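Caltubin, EF-hand (PDB 6VAN) probably binds calcium through EF-hand helix-loop-helix motifs, its binding sites being occupied by strontium ions in this crystal. Local coordinates at residues K30-I33 with R34-P38; R51-S54 with N55-A59; I60-V63 with P64-H68; L86-T89 with N90-F94; D136-K139 with T140-P144. All coordinates share one frame; numbering follows the deposited sequence.

Contact 1: residues K30-I33 with R34-P38; sequences KNYI and RRFKP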
# COMPACT_ATOMS: atom_id res chain seq x y z
N LYS A 30 -1.56 7.23 9.56
CA LYS A 30 -0.11 7.33 9.89
C LYS A 30 0.36 6.06 10.60
O LYS A 30 1.37 5.51 10.16
CB LYS A 30 0.17 8.57 10.74
CG LYS A 30 1.65 8.90 10.84
CD LYS A 30 1.90 10.28 11.34
CE LYS A 30 3.37 10.58 11.50
NZ LYS A 30 3.55 11.93 12.10
N ASN A 31 -0.35 5.59 11.62
CA ASN A 31 -0.01 4.35 12.36
C ASN A 31 -0.05 3.15 11.41
O ASN A 31 0.80 2.27 11.56
CB ASN A 31 -0.91 4.23 13.59
CG ASN A 31 -0.41 5.09 14.73
OD1 ASN A 31 0.53 5.87 14.56
ND2 ASN A 31 -1.02 4.95 15.90
N TYR A 32 -0.95 3.18 10.43
CA TYR A 32 -1.03 2.17 9.35
C TYR A 32 0.28 2.18 8.53
O TYR A 32 1.00 1.16 8.49
CB TYR A 32 -2.26 2.43 8.49
CG TYR A 32 -2.26 1.68 7.20
CD1 TYR A 32 -2.36 0.30 7.19
CD2 TYR A 32 -2.15 2.34 5.99
CE1 TYR A 32 -2.37 -0.40 6.00
CE2 TYR A 32 -2.15 1.65 4.79
CZ TYR A 32 -2.25 0.27 4.80
OH TYR A 32 -2.26 -0.43 3.64
N ILE A 33 0.62 3.31 7.92
CA ILE A 33 1.81 3.39 7.02
C ILE A 33 3.09 3.21 7.85
O ILE A 33 4.06 2.64 7.31
CB ILE A 33 1.82 4.69 6.21
CG1 ILE A 33 0.59 4.77 5.28
CG2 ILE A 33 3.12 4.84 5.44
CD1 ILE A 33 0.46 6.06 4.53
N ARG A 34 3.10 3.63 9.11
CA ARG A 34 4.32 3.56 9.96
C ARG A 34 4.76 2.12 10.17
O ARG A 34 5.97 1.93 10.40
CB ARG A 34 4.08 4.21 11.33
CG ARG A 34 4.57 5.63 11.42
CD ARG A 34 4.44 6.18 12.84
NE ARG A 34 5.08 7.48 13.00
CZ ARG A 34 4.93 8.28 14.05
NH1 ARG A 34 4.15 7.93 15.05
NH2 ARG A 34 5.57 9.45 14.08
N ARG A 35 3.84 1.16 10.12
CA ARG A 35 4.16 -0.28 10.24
C ARG A 35 5.29 -0.61 9.26
O ARG A 35 6.21 -1.31 9.66
CB ARG A 35 2.93 -1.16 10.00
CG ARG A 35 1.95 -1.18 11.17
CD ARG A 35 0.53 -1.60 10.80
NE ARG A 35 0.42 -2.76 9.90
CZ ARG A 35 0.19 -2.71 8.58
NH1 ARG A 35 0.03 -1.56 7.95
NH2 ARG A 35 0.12 -3.84 7.88
N PHE A 36 5.24 -0.07 8.03
CA PHE A 36 6.16 -0.49 6.93
C PHE A 36 7.00 0.67 6.38
O PHE A 36 7.95 0.39 5.65
CB PHE A 36 5.38 -1.20 5.84
CG PHE A 36 4.19 -0.47 5.25
CD1 PHE A 36 2.91 -0.62 5.77
CD2 PHE A 36 4.33 0.30 4.11
CE1 PHE A 36 1.82 -0.01 5.20
CE2 PHE A 36 3.22 0.91 3.54
CZ PHE A 36 1.98 0.78 4.10
N LYS A 37 6.68 1.92 6.69
CA LYS A 37 7.58 3.07 6.44
C LYS A 37 7.60 3.87 7.74
O LYS A 37 6.89 4.86 7.88
CB LYS A 37 7.16 3.89 5.21
CG LYS A 37 8.22 4.84 4.67
CD LYS A 37 7.92 5.51 3.33
CE LYS A 37 9.11 6.29 2.76
NZ LYS A 37 8.89 6.74 1.37
N PRO A 38 8.37 3.42 8.76
CA PRO A 38 8.31 4.01 10.10
C PRO A 38 8.56 5.53 10.13
O PRO A 38 8.00 6.20 10.99
CB PRO A 38 9.41 3.27 10.88
CG PRO A 38 9.62 1.97 10.15
CD PRO A 38 9.29 2.26 8.70
O HOH W 1 2.92 5.53 15.89

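Contact 2: residues R51-S54 with N55-A59; sequences RRDS and NGNGA. With SR (strontium ion), chain D.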
# COMPACT_ATOMS: atom_id res chain seq x y z
N ARG A 51 -6.13 11.43 -2.14
CA ARG A 51 -6.50 10.68 -3.37
C ARG A 51 -7.85 9.95 -3.15
O ARG A 51 -8.53 9.67 -4.17
CB ARG A 51 -5.40 9.71 -3.80
CG ARG A 51 -4.39 10.33 -4.75
CD ARG A 51 -3.13 9.50 -4.92
NE ARG A 51 -3.46 8.09 -4.96
CZ ARG A 51 -4.03 7.46 -5.98
NH1 ARG A 51 -4.28 6.17 -5.89
NH2 ARG A 51 -4.33 8.11 -7.10
N ARG A 52 -8.18 9.64 -1.89
CA ARG A 52 -9.38 8.84 -1.52
C ARG A 52 -10.52 9.75 -1.01
O ARG A 52 -11.65 9.28 -0.98
CB ARG A 52 -8.93 7.81 -0.49
CG ARG A 52 -7.99 6.76 -1.08
CD ARG A 52 -7.25 6.01 -0.02
NE ARG A 52 -6.41 4.99 -0.63
CZ ARG A 52 -5.23 5.20 -1.19
NH1 ARG A 52 -4.66 6.39 -1.20
NH2 ARG A 52 -4.58 4.18 -1.73
N ASP A 53 -10.24 10.99 -0.65
CA ASP A 53 -11.17 11.82 0.17
C ASP A 53 -12.11 12.63 -0.74
O ASP A 53 -11.99 13.88 -0.76
CB ASP A 53 -10.33 12.72 1.07
CG ASP A 53 -11.14 13.65 1.95
OD1 ASP A 53 -12.31 13.31 2.20
OD2 ASP A 53 -10.57 14.66 2.43
N SER A 54 -13.05 11.97 -1.42
CA SER A 54 -13.97 12.62 -2.40
C SER A 54 -14.95 13.59 -1.72
O SER A 54 -15.45 14.48 -2.44
CB SER A 54 -14.70 11.60 -3.23
OG SER A 54 -15.47 10.74 -2.43
N ASN A 55 -15.21 13.46 -0.41
CA ASN A 55 -16.15 14.38 0.30
C ASN A 55 -15.35 15.48 1.02
O ASN A 55 -15.99 16.34 1.64
CB ASN A 55 -17.12 13.63 1.20
CG ASN A 55 -16.45 12.89 2.34
OD1 ASN A 55 -15.30 13.18 2.70
ND2 ASN A 55 -17.15 11.92 2.89
N GLY A 56 -14.02 15.44 0.95
CA GLY A 56 -13.14 16.53 1.41
C GLY A 56 -13.20 16.76 2.91
O GLY A 56 -12.93 17.90 3.32
N ASN A 57 -13.51 15.75 3.72
CA ASN A 57 -13.62 15.88 5.20
C ASN A 57 -12.27 15.54 5.87
O ASN A 57 -12.26 15.38 7.11
CB ASN A 57 -14.78 15.05 5.75
CG ASN A 57 -14.54 13.56 5.66
OD1 ASN A 57 -13.60 13.12 4.97
ND2 ASN A 57 -15.34 12.77 6.37
N GLY A 58 -11.20 15.37 5.08
CA GLY A 58 -9.82 15.13 5.56
C GLY A 58 -9.61 13.73 6.12
O GLY A 58 -8.56 13.48 6.71
N ALA A 59 -10.56 12.81 5.91
CA ALA A 59 -10.54 11.44 6.46
C ALA A 59 -10.93 10.45 5.36
O ALA A 59 -11.58 10.89 4.37
CB ALA A 59 -11.47 11.34 7.64
SR SR D . -13.59 11.59 3.26

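Contact 3: residues I60-V63 with P64-H68; sequences IDFV and PEYVH. With SR (strontium ion), chain D.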
# COMPACT_ATOMS: atom_id res chain seq x y z
N ILE A 60 -10.50 9.21 5.48
CA ILE A 60 -11.00 8.14 4.56
C ILE A 60 -12.23 7.53 5.22
O ILE A 60 -12.11 6.96 6.29
CB ILE A 60 -9.94 7.05 4.26
CG1 ILE A 60 -8.65 7.65 3.66
CG2 ILE A 60 -10.54 5.99 3.35
CD1 ILE A 60 -7.51 6.68 3.54
N ASP A 61 -13.38 7.67 4.55
CA ASP A 61 -14.68 7.16 5.04
C ASP A 61 -14.86 5.75 4.48
O ASP A 61 -14.72 5.61 3.26
CB ASP A 61 -15.77 8.13 4.64
CG ASP A 61 -15.52 9.50 5.24
OD1 ASP A 61 -15.73 9.63 6.46
OD2 ASP A 61 -15.22 10.41 4.48
N PHE A 62 -15.17 4.76 5.30
CA PHE A 62 -15.45 3.40 4.78
C PHE A 62 -16.51 3.52 3.69
O PHE A 62 -16.32 3.01 2.60
CB PHE A 62 -15.89 2.44 5.88
CG PHE A 62 -16.18 1.07 5.33
CD1 PHE A 62 -15.15 0.24 4.93
CD2 PHE A 62 -17.48 0.64 5.15
CE1 PHE A 62 -15.42 -1.00 4.37
CE2 PHE A 62 -17.75 -0.61 4.59
CZ PHE A 62 -16.72 -1.43 4.22
N VAL A 63 -17.60 4.22 3.98
CA VAL A 63 -18.61 4.55 2.94
C VAL A 63 -18.69 6.07 2.81
O VAL A 63 -18.78 6.76 3.83
CB VAL A 63 -19.96 3.87 3.21
CG1 VAL A 63 -19.91 2.41 2.81
CG2 VAL A 63 -20.39 3.97 4.65
N PRO A 64 -18.67 6.63 1.58
CA PRO A 64 -18.60 5.85 0.33
C PRO A 64 -17.20 5.48 -0.18
O PRO A 64 -17.10 4.71 -1.11
CB PRO A 64 -19.18 6.82 -0.69
CG PRO A 64 -18.74 8.17 -0.18
CD PRO A 64 -18.84 8.06 1.33
N GLU A 65 -16.14 6.07 0.41
CA GLU A 65 -14.81 6.20 -0.23
C GLU A 65 -14.09 4.86 -0.32
O GLU A 65 -13.64 4.52 -1.44
CB GLU A 65 -13.97 7.24 0.52
CG GLU A 65 -14.59 8.61 0.43
CD GLU A 65 -14.06 9.69 1.33
OE1 GLU A 65 -13.32 9.37 2.27
OE2 GLU A 65 -14.41 10.84 1.07
N TYR A 66 -13.93 4.14 0.78
CA TYR A 66 -13.18 2.87 0.76
C TYR A 66 -13.95 1.87 -0.10
O TYR A 66 -13.31 1.19 -0.92
CB TYR A 66 -12.92 2.34 2.17
CG TYR A 66 -11.93 1.22 2.27
CD1 TYR A 66 -10.56 1.45 2.17
CD2 TYR A 66 -12.33 -0.08 2.54
CE1 TYR A 66 -9.64 0.42 2.30
CE2 TYR A 66 -11.42 -1.11 2.68
CZ TYR A 66 -10.07 -0.87 2.55
OH TYR A 66 -9.19 -1.91 2.67
N VAL A 67 -15.26 1.79 0.03
CA VAL A 67 -16.05 0.80 -0.75
C VAL A 67 -15.94 1.16 -2.23
O VAL A 67 -15.70 0.23 -3.05
CB VAL A 67 -17.50 0.71 -0.27
CG1 VAL A 67 -18.34 -0.12 -1.23
CG2 VAL A 67 -17.58 0.15 1.13
N HIS A 68 -16.09 2.43 -2.59
CA HIS A 68 -16.03 2.88 -4.00
C HIS A 68 -14.69 2.46 -4.60
O HIS A 68 -14.69 1.82 -5.67
CB HIS A 68 -16.27 4.39 -4.13
CG HIS A 68 -16.16 4.86 -5.54
ND1 HIS A 68 -17.19 4.70 -6.45
CD2 HIS A 68 -15.14 5.41 -6.22
CE1 HIS A 68 -16.81 5.16 -7.63
NE2 HIS A 68 -15.57 5.61 -7.51
SR SR D . -13.59 11.59 3.26

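Contact 4: residues L86-T89 with N90-F94; sequences LQDT and NDDSF. With SR (strontium ion), chain E.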
# COMPACT_ATOMS: atom_id res chain seq x y z
N LEU A 86 5.75 4.27 -1.07
CA LEU A 86 5.64 3.81 0.35
C LEU A 86 6.61 2.65 0.63
O LEU A 86 6.98 2.48 1.79
CB LEU A 86 4.19 3.44 0.64
CG LEU A 86 3.23 4.62 0.67
CD1 LEU A 86 1.83 4.15 0.99
CD2 LEU A 86 3.67 5.69 1.66
N GLN A 87 6.97 1.87 -0.38
CA GLN A 87 7.93 0.74 -0.22
C GLN A 87 9.38 1.21 -0.41
O GLN A 87 10.28 0.45 -0.08
CB GLN A 87 7.56 -0.38 -1.18
CG GLN A 87 6.28 -1.08 -0.75
CD GLN A 87 5.80 -2.07 -1.77
OE1 GLN A 87 5.88 -3.27 -1.58
NE2 GLN A 87 5.28 -1.54 -2.86
N ASP A 88 9.56 2.41 -0.94
CA ASP A 88 10.90 2.98 -1.21
C ASP A 88 11.37 3.64 0.08
O ASP A 88 11.27 4.87 0.22
CB ASP A 88 10.83 3.94 -2.39
CG ASP A 88 12.16 4.57 -2.71
OD1 ASP A 88 13.20 4.12 -2.12
OD2 ASP A 88 12.15 5.53 -3.49
N THR A 89 11.82 2.83 1.02
CA THR A 89 12.04 3.28 2.41
C THR A 89 13.04 4.45 2.46
O THR A 89 12.85 5.35 3.28
CB THR A 89 12.47 2.10 3.28
OG1 THR A 89 11.65 1.00 2.90
CG2 THR A 89 12.33 2.44 4.74
N ASN A 90 14.04 4.47 1.58
CA ASN A 90 15.08 5.53 1.61
C ASN A 90 14.81 6.57 0.52
O ASN A 90 15.68 7.41 0.34
CB ASN A 90 16.49 4.94 1.51
CG ASN A 90 16.83 4.40 0.14
OD1 ASN A 90 15.95 4.16 -0.69
ND2 ASN A 90 18.12 4.19 -0.11
N ASP A 91 13.69 6.50 -0.20
CA ASP A 91 13.27 7.55 -1.17
C ASP A 91 14.36 7.74 -2.23
O ASP A 91 14.58 8.89 -2.63
CB ASP A 91 13.01 8.87 -0.44
CG ASP A 91 11.91 8.80 0.62
OD1 ASP A 91 10.82 8.26 0.32
OD2 ASP A 91 12.15 9.26 1.74
N ASP A 92 14.98 6.68 -2.72
CA ASP A 92 16.00 6.79 -3.80
C ASP A 92 15.42 6.40 -5.16
O ASP A 92 16.20 6.27 -6.10
CB ASP A 92 17.29 6.00 -3.48
CG ASP A 92 17.17 4.49 -3.59
OD1 ASP A 92 16.03 3.96 -3.71
OD2 ASP A 92 18.22 3.82 -3.46
N SER A 93 14.12 6.17 -5.25
CA SER A 93 13.35 5.88 -6.49
C SER A 93 13.62 4.46 -7.02
O SER A 93 13.31 4.14 -8.17
CB SER A 93 13.54 6.94 -7.56
OG SER A 93 12.78 8.09 -7.21
N PHE A 94 14.07 3.57 -6.15
CA PHE A 94 14.13 2.11 -6.42
C PHE A 94 13.60 1.39 -5.20
O PHE A 94 13.78 1.90 -4.10
CB PHE A 94 15.55 1.61 -6.67
CG PHE A 94 16.23 2.22 -7.86
CD1 PHE A 94 15.91 1.80 -9.14
CD2 PHE A 94 17.17 3.24 -7.70
CE1 PHE A 94 16.54 2.35 -10.25
CE2 PHE A 94 17.79 3.80 -8.81
CZ PHE A 94 17.47 3.36 -10.07
SR SR E . 14.97 2.49 -2.08
O HOH W 2 17.22 1.50 -2.21

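Contact 5: residues D136-K139 with T140-P144; sequences DEFK and TLYSP. With SR (strontium ion), chain I; SR (strontium ion), chain F; EDO (1,2-ethanediol), chain K.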
# COMPACT_ATOMS: atom_id res chain seq x y z
N ASP A 136 9.03 1.67 -13.42
CA ASP A 136 8.62 1.04 -14.69
C ASP A 136 8.64 -0.49 -14.61
O ASP A 136 7.87 -1.14 -15.31
CB ASP A 136 9.46 1.58 -15.84
CG ASP A 136 8.87 2.89 -16.33
OD1 ASP A 136 7.72 2.87 -16.81
OD2 ASP A 136 9.55 3.91 -16.16
N GLU A 137 9.53 -1.06 -13.82
CA GLU A 137 9.52 -2.51 -13.57
C GLU A 137 8.36 -2.84 -12.61
O GLU A 137 7.58 -3.78 -12.89
CB GLU A 137 10.85 -2.93 -12.97
CG GLU A 137 12.00 -2.91 -13.96
CD GLU A 137 13.36 -3.11 -13.33
OE1 GLU A 137 13.60 -2.61 -12.20
OE2 GLU A 137 14.19 -3.78 -13.93
N PHE A 138 8.27 -2.12 -11.51
CA PHE A 138 7.25 -2.37 -10.48
C PHE A 138 5.85 -2.39 -11.07
O PHE A 138 5.01 -3.25 -10.75
CB PHE A 138 7.36 -1.31 -9.41
CG PHE A 138 6.35 -1.41 -8.31
CD1 PHE A 138 6.51 -2.34 -7.31
CD2 PHE A 138 5.27 -0.57 -8.26
CE1 PHE A 138 5.57 -2.43 -6.29
CE2 PHE A 138 4.35 -0.64 -7.23
CZ PHE A 138 4.52 -1.57 -6.24
N LYS A 139 5.54 -1.45 -11.95
CA LYS A 139 4.14 -1.32 -12.44
C LYS A 139 3.71 -2.57 -13.19
O LYS A 139 2.49 -2.82 -13.25
CB LYS A 139 4.00 -0.09 -13.35
CG LYS A 139 4.72 -0.22 -14.67
CD LYS A 139 4.69 1.03 -15.53
CE LYS A 139 5.16 0.69 -16.93
NZ LYS A 139 5.54 1.89 -17.70
N THR A 140 4.64 -3.34 -13.73
CA THR A 140 4.28 -4.53 -14.51
C THR A 140 3.70 -5.60 -13.58
O THR A 140 3.03 -6.52 -14.09
CB THR A 140 5.46 -5.14 -15.27
OG1 THR A 140 6.41 -5.73 -14.40
CG2 THR A 140 6.15 -4.14 -16.17
N LEU A 141 3.89 -5.49 -12.27
CA LEU A 141 3.41 -6.54 -11.34
C LEU A 141 1.89 -6.48 -11.23
O LEU A 141 1.31 -7.42 -10.70
CB LEU A 141 4.07 -6.34 -9.99
CG LEU A 141 5.58 -6.56 -9.97
CD1 LEU A 141 6.16 -6.09 -8.65
CD2 LEU A 141 5.96 -8.00 -10.25
N TYR A 142 1.26 -5.42 -11.74
CA TYR A 142 -0.20 -5.29 -11.70
C TYR A 142 -0.88 -5.97 -12.88
O TYR A 142 -2.11 -6.04 -12.84
CB TYR A 142 -0.59 -3.82 -11.61
CG TYR A 142 -0.35 -3.28 -10.23
CD1 TYR A 142 -1.28 -3.46 -9.25
CD2 TYR A 142 0.84 -2.65 -9.90
CE1 TYR A 142 -1.06 -2.98 -7.96
CE2 TYR A 142 1.07 -2.15 -8.63
CZ TYR A 142 0.11 -2.31 -7.66
OH TYR A 142 0.36 -1.87 -6.39
N SER A 143 -0.14 -6.53 -13.82
CA SER A 143 -0.75 -7.16 -15.02
C SER A 143 -0.03 -8.46 -15.38
O SER A 143 0.37 -8.64 -16.53
CB SER A 143 -0.74 -6.20 -16.16
OG SER A 143 0.58 -5.92 -16.56
N PRO A 144 0.08 -9.44 -14.44
CA PRO A 144 0.70 -10.73 -14.75
C PRO A 144 -0.09 -11.55 -15.79
O PRO A 144 0.46 -12.43 -16.45
CB PRO A 144 0.67 -11.49 -13.42
CG PRO A 144 -0.49 -10.90 -12.69
CD PRO A 144 -0.47 -9.43 -13.07
OXT PRO A 144 -1.28 -11.36 -15.97
SR SR I . 1.57 -7.52 -18.33
SR SR F . 16.01 -3.44 -11.98
C1 EDO K . 0.96 -1.78 -16.81
O1 EDO K . 1.00 -2.61 -17.97
C2 EDO K . 0.20 -2.37 -15.72
O2 EDO K . 0.78 -3.58 -15.22
O HOH W 3 3.29 -7.82 -16.50
O HOH W 4 16.82 -1.09 -11.61
O HOH W 5 16.13 -1.42 -14.01
O HOH W 6 2.78 -4.90 -18.07
O HOH W 7 2.40 -9.94 -18.64

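Contact 1: residues K30-I33 with R34-P38
Arg35 folds back against the end of helix 26-34, and its NH1 donates to the backbone O of Tyr32 at 2.9 Å. The bend in its chain (chi3 44°) is what returns the guanidinium to a carbonyl three residues earlier. The group lies almost parallel to the Tyr32 ring, their planes 14° apart, with NH1 only 3.1 Å from CD1 of Tyr32. A second, longer bond reaches Tyr32 O from Arg35 N (3.3 Å), and the two donors approach from opposite faces of the carbonyl plane. Next to this pair, Phe36 turns the edge of its ring toward the face of Tyr32 in a T-shaped stack, the centroids 5.6 Å apart. One face of Phe36 in turn receives CA of Ile33 in a CH-pi contact, while Ile33 O accepts from both Phe36 N and Lys37 N. Elsewhere on the turn, Lys30 CE rests over one face of the Arg34 guanidinium, whose NH1 is joined to Asn31 OD1 through a water. Further out, Leu86 of helix 77-87 and Val103 and Ala106 of helix 97-106 pack on Phe36, and Asp42 pairs with the ammonium of Lys30. A leucine in place of Arg35 would probably leave Tyr32 O dependent on the longer backbone bond and strip the Tyr32 ring of its cationic neighbour. Because Phe36 N is turned to Ile33 O, Tyr32 O does not receive it as in a continuing alpha-helix; Arg35 NH1, alongside Arg35 N, probably compensates where helix gives way to loop.

Contact 2: residues R51-S54 with N55-A59
The carboxylate of Asp53 reaches into the loop formed by Asn55-Ala59, its CG held anti to the backbone N (chi1 179°), and its two oxygens divide the work. OD1 binds strontium at 2.4 Å and accepts a weak bond from Asn57 N. Gly58 N meets Asp53 OD2 on its syn side, though tilted from the carboxylate plane, and donates to it at 2.8 Å. Around the metal the packing is dense: OD1 of Asn55 (2.4 Å), OD1 of Asn57 (2.3 Å) and the backbone O of Ala59 (2.4 Å) crowd against Asp53 OD1, oxygen beside oxygen, with the cation holding them together. This is an EF-hand loop, completed by Asp61 and by both carboxylate oxygens of Glu65; from Asp53 to Glu65 it runs thirteen residues, one more than the canonical twelve. Two successive Asx turns fix its curvature, Asn55 OD1 accepting from Asn57 N and Asn57 OD1 from Ala59 N (3.2 Å). The outer side is looser. There Asp53 to Gly56 form a type I turn, closed by Gly56 N on Asp53 O (3.1 Å), and the exposed Ser54 points its CB away from Asn55-Ala59. Gly56 and Gly58, also exposed, take positive phi values as the chain winds round the ion.

Contact 3: residues I60-V63 with P64-H68
Glu65 reaches back from helix 62-71 to Asp61, and its side chain runs past that residue to the metal. CB lies 3.3 Å from the backbone O of Asp61. CG passes the same oxygen at greater range, and the extended chain beyond it (chi2 168°) delivers the carboxylate to strontium. OE1 binds the ion at 2.4 Å and also accepts from Asp61 N at 2.8 Å, a nearly straight bond (168°) made on its anti side, well out of the carboxylate plane. OE2 completes the bidentate grip at 2.5 Å, while Asp61 OD2 supplies a further ligand at 2.4 Å. Asp61 OD1 accepts from Gln23 NE2 on the paired strand 23-24. Next in the chain, Phe62 takes CG2 of Val67 over one face of its ring, 3.8 Å from the centroid, and meets Tyr66 rim to rim, CD1 to CD2 at 3.7 Å. An alanine in place of Phe62 would probably open a gap beside Tyr66 and Val67 and leave Lys9 without its cation-pi partner. Pro64, preceded by a cis peptide, sits in a widened, pi-type turn in which Tyr66 N bonds to Asp61 O and Val67 N to Phe62 O, each five residues back. The bidentate glutamate at the start of the exiting helix is the hallmark of an EF-hand, here set one position late in a thirteen-residue loop.

Contact 4: residues L86-T89 with N90-F94
A twelve-residue EF-hand loop begins here, with Asp88, Asn90, Asp92 and Phe94 supplying ligands from its first, third, fifth and seventh positions. Asp88 OD1, Asn90 OD1, Asp92 OD1 and the backbone O of Phe94 each lie 2.4 Å from strontium. Water 2 adds a ligand at 2.5 Å and donates to Asp92 OD2, so one aspartate holds the ion directly through one oxygen and through water with the other. Both oxygens of Glu99, on helix 97-106, complete the shell. Asp88 is the hub of the second shell as well. With CG anti to its backbone N (chi1 180°), its carboxylate points into the loop, where OD1 accepts from Asp92 N at 3.2 Å and OD2 from Ser93 N at 2.7 Å, both on the syn side. Its backbone O closes a type I turn with Asp91 N (2.9 Å). Further along, Phe94 N approaches Asp92 OD1 from above the carboxylate plane at 3.2 Å, forming an Asx turn, and a weak bond runs from Asn90 ND2 to Asp92 OD2. Asp91 and Ser93 lie on the exposed outside of the loop with positive phi; Asp91 OD1 pairs there with the ammonium of Lys37, while the ring of Phe94 has a cation-pi partner in Lys132. The amides of Asp92 and Phe94 share Asp88 OD1 and Asp92 OD1 with the ion, so metal and backbone probably order one another; without the cation, crowded ligand oxygens such as Asp88 OD1 and Asn90 OD1, 3.1 Å apart, would be likely to repel and slacken the loop.

Contact 5: residues D136-K139 with T140-P144
Phe138 and Tyr142 meet in an offset edge-to-face stack, the Tyr142 edge directed at the Phe138 face with the planes at 78° and the centroids 5.9 Å apart. Tyr142 CE2 approaches Phe138 CE2 at 3.9 Å. From another direction CD1 of Leu141 touches Phe138 CD1, the two side chains crossing at about a right angle. Phe84 of helix 77-87 also meets the Phe138 ring, and Trp83 packs on Tyr142. Helix 135-138 is the exiting helix of the last EF-hand: Glu137 starts away from Thr140-Pro144 and binds its strontium with OE1 (2.6 Å) and OE2 (2.7 Å), while OE1 also accepts from Ser134 N. Glu137 O takes Thr140 OG1 at 2.7 Å in the carbonyl plane and Thr140 N from above that plane; the threonine hydroxyl gets there by sitting between its own N and carbonyl carbon (chi1 69°). On the outer surface Lys139 NZ closes a salt bridge with Asp136 OD1 at 2.6 Å. Near the C-terminus a separate strontium, outside the EF-hand loop, is bound by Ser143 O (2.4 Å) and OG, and a 1,2-ethanediol, likely an additive of the crystallisation, links Ser143 OG to Lys139 O.

How the contacts relate
The five contacts follow one another along the chain without interleaving. Contacts 2 and 3 run directly on through one EF-hand, from the end of helix 42-52 into helix 62-71, with centres 9 Å apart and one strontium between them; strand 60-61 pairs with strand 23-24 to couple that loop to its partner. Contacts 4 and 5 lie about 16 Å apart between centres in the other EF-hand pair, where strands 95-96 and 132-133 make the equivalent link, and touch where Gln87 packs on Phe138. Contacts 3 and 4, about 28 Å between centres, lie on opposite sides of the chain's centre. Contact 1, at the exit of helix 26-34, sends Lys37 to the loop of contact 4, which may couple the two EF-hand pairs mechanically.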